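PDB 2EKM: adenosine monophosphate-protein transferase from Sulfolobus tokodaii, which is of unproven function but probably acts on adenosine or its nucleotides, perhaps as an adenosine-specific kinase or an AMP-transferring enzyme. Local coordinates for residues I8-P13 with L117-A122. Numbering follows the deposited sequence.
Sequences IRVEIP and LQVLVA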
loop_
_atom_site.group_PDB
_atom_site.type_symbol
_atom_site.label_atom_id
_atom_site.label_comp_id
_atom_site.label_asym_id
_atom_site.label_seq_id
_atom_site.Cartn_x
_atom_site.Cartn_y
_atom_site.Cartn_z
ATOM N N ILE A 8 13.481 -2.611 13.267
ATOM C CA ILE A 8 13.976 -1.254 13.475
ATOM C C ILE A 8 13.077 -0.384 14.353
ATOM O O ILE A 8 11.897 -0.200 14.054
ATOM C CB ILE A 8 14.163 -0.533 12.111
ATOM C CG1 ILE A 8 15.090 -1.354 11.210
ATOM C CG2 ILE A 8 14.717 0.872 12.324
ATOM C CD1 ILE A 8 16.461 -1.606 11.800
ATOM N N ARG A 9 13.647 0.152 15.428
ATOM C CA ARG A 9 12.919 1.028 16.338
ATOM C C ARG A 9 12.920 2.446 15.781
ATOM O O ARG A 9 13.981 3.022 15.539
ATOM C CB ARG A 9 13.571 1.027 17.726
ATOM C CG ARG A 9 13.051 2.121 18.668
ATOM C CD ARG A 9 11.547 2.013 18.912
ATOM N NE ARG A 9 11.191 0.770 19.597
ATOM C CZ ARG A 9 9.946 0.326 19.749
ATOM N NH1 ARG A 9 8.927 1.026 19.267
ATOM N NH2 ARG A 9 9.723 -0.824 20.369
ATOM N N VAL A 10 11.731 3.002 15.577
ATOM C CA VAL A 10 11.595 4.354 15.045
ATOM C C VAL A 10 11.358 5.351 16.176
ATOM O O VAL A 10 10.390 5.225 16.924
ATOM C CB VAL A 10 10.416 4.438 14.043
ATOM C CG1 VAL A 10 10.184 5.888 13.621
ATOM C CG2 VAL A 10 10.714 3.570 12.819
ATOM N N GLU A 11 12.242 6.336 16.307
ATOM C CA GLU A 11 12.084 7.331 17.361
ATOM C C GLU A 11 11.014 8.351 16.985
ATOM O O GLU A 11 11.064 8.953 15.916
ATOM C CB GLU A 11 13.408 8.057 17.643
ATOM C CG GLU A 11 13.237 9.337 18.478
ATOM C CD GLU A 11 14.555 10.015 18.830
ATOM O OE1 GLU A 11 15.500 9.968 18.014
ATOM O OE2 GLU A 11 14.641 10.615 19.921
ATOM N N ILE A 12 10.044 8.531 17.872
ATOM C CA ILE A 12 8.970 9.490 17.651
ATOM C C ILE A 12 8.874 10.375 18.888
ATOM O O ILE A 12 8.184 10.041 19.845
ATOM C CB ILE A 12 7.612 8.781 17.442
ATOM C CG1 ILE A 12 7.687 7.853 16.229
ATOM C CG2 ILE A 12 6.509 9.816 17.247
ATOM C CD1 ILE A 12 6.456 6.993 16.038
ATOM N N PRO A 13 9.579 11.515 18.886
ATOM C CA PRO A 13 9.541 12.420 20.036
ATOM C C PRO A 13 8.136 12.951 20.286
ATOM O O PRO A 13 7.344 13.099 19.354
ATOM C CB PRO A 13 10.516 13.527 19.637
ATOM C CG PRO A 13 11.478 12.819 18.737
ATOM C CD PRO A 13 10.561 11.979 17.891
ATOM N N LEU A 117 6.690 2.663 17.325
ATOM C CA LEU A 117 6.701 2.016 16.021
ATOM C C LEU A 117 7.968 1.256 15.664
ATOM O O LEU A 117 9.081 1.724 15.899
ATOM C CB LEU A 117 6.436 3.068 14.939
ATOM C CG LEU A 117 6.455 2.627 13.469
ATOM C CD1 LEU A 117 5.189 1.847 13.145
ATOM C CD2 LEU A 117 6.559 3.863 12.568
ATOM N N GLN A 118 7.777 0.077 15.079
ATOM C CA GLN A 118 8.880 -0.760 14.630
ATOM C C GLN A 118 8.697 -0.997 13.133
ATOM O O GLN A 118 7.581 -1.239 12.667
ATOM C CB GLN A 118 8.867 -2.115 15.340
ATOM C CG GLN A 118 9.343 -2.112 16.785
ATOM C CD GLN A 118 9.213 -3.485 17.423
ATOM O OE1 GLN A 118 9.966 -3.841 18.334
ATOM N NE2 GLN A 118 8.246 -4.261 16.951
ATOM N N VAL A 119 9.788 -0.913 12.380
ATOM C CA VAL A 119 9.736 -1.159 10.947
ATOM C C VAL A 119 10.462 -2.478 10.713
ATOM O O VAL A 119 11.595 -2.660 11.162
ATOM C CB VAL A 119 10.420 -0.028 10.144
ATOM C CG1 VAL A 119 10.405 -0.361 8.659
ATOM C CG2 VAL A 119 9.695 1.292 10.384
ATOM N N LEU A 120 9.786 -3.404 10.036
ATOM C CA LEU A 120 10.339 -4.719 9.740
ATOM C C LEU A 120 11.051 -4.660 8.397
ATOM O O LEU A 120 10.435 -4.390 7.367
ATOM C CB LEU A 120 9.211 -5.755 9.714
ATOM C CG LEU A 120 8.357 -5.777 10.991
ATOM C CD1 LEU A 120 7.143 -6.662 10.793
ATOM C CD2 LEU A 120 9.193 -6.259 12.168
ATOM N N VAL A 121 12.352 -4.927 8.414
ATOM C CA VAL A 121 13.161 -4.861 7.207
ATOM C C VAL A 121 13.815 -6.186 6.824
ATOM O O VAL A 121 14.541 -6.786 7.614
ATOM C CB VAL A 121 14.270 -3.796 7.369
ATOM C CG1 VAL A 121 15.027 -3.618 6.063
ATOM C CG2 VAL A 121 13.658 -2.482 7.826
ATOM N N ALA A 122 13.545 -6.638 5.605
ATOM C CA ALA A 122 14.129 -7.876 5.109
ATOM C C ALA A 122 15.423 -7.499 4.404
ATOM O O ALA A 122 15.494 -6.466 3.732
ATOM C CB ALA A 122 13.180 -8.555 4.137
HETATM O O HOH W 1 8.915 3.850 18.531
#
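An antiparallel three-stranded sheet, with strand 117-123 in its middle and strand 4-10 along one side, is joined here between Ile8 and Val119, a hydrogen-bonded pair. Its two bonds are short and nearly straight: Ile8 N gives its hydrogen to Val119 O at 2.8 Å, and Val119 N returns one to Ile8 O. That same Ile8 oxygen also lies 3.1 Å from Gln118 CA, a CA-H...O contact. One step on, Arg9 and Gln118 form the non-hydrogen-bonded pair. Beyond it Val10 N still bonds Leu117 O at 3.0 Å, but the return link from Leu117 N to Val10 O runs through a water, which accepts from Leu117 N and from Arg9 NH1 and donates to Val10 O.

Ile8, Val10, Leu117, Val119 and Val121 line the face of the sheet turned into the subunit, where helix 65-78 covers Ile8 and Val10 while strand 16-22 packs on Leu117 and Val119. The closest apolar touch is Val10 CG2 on Val119 CG2 at 3.5 Å, tighter than a usual methyl contact; both branches sit beside their own backbone N, which turns them toward each other. At one end Ile8 CG1 meets Val121 CG2 at 3.8 Å; at the other, Ile12 brings CD1 to Leu117 CB.

The other face belongs to Arg9 and Gln118. The arginine chain bends at chi2 (59°) and again at chi3 (64°), curling its guanidinium back over the neighbouring strand. NH1 also reaches across the subunit boundary to hydrogen-bond Gln126 OE1 of the second subunit, so this face lies at an interface of the three-chain assembly. Gln118 CG sits 3.7 Å above the guanidinium plane, to one side of its centre, with Arg9 CZ 3.9 Å away.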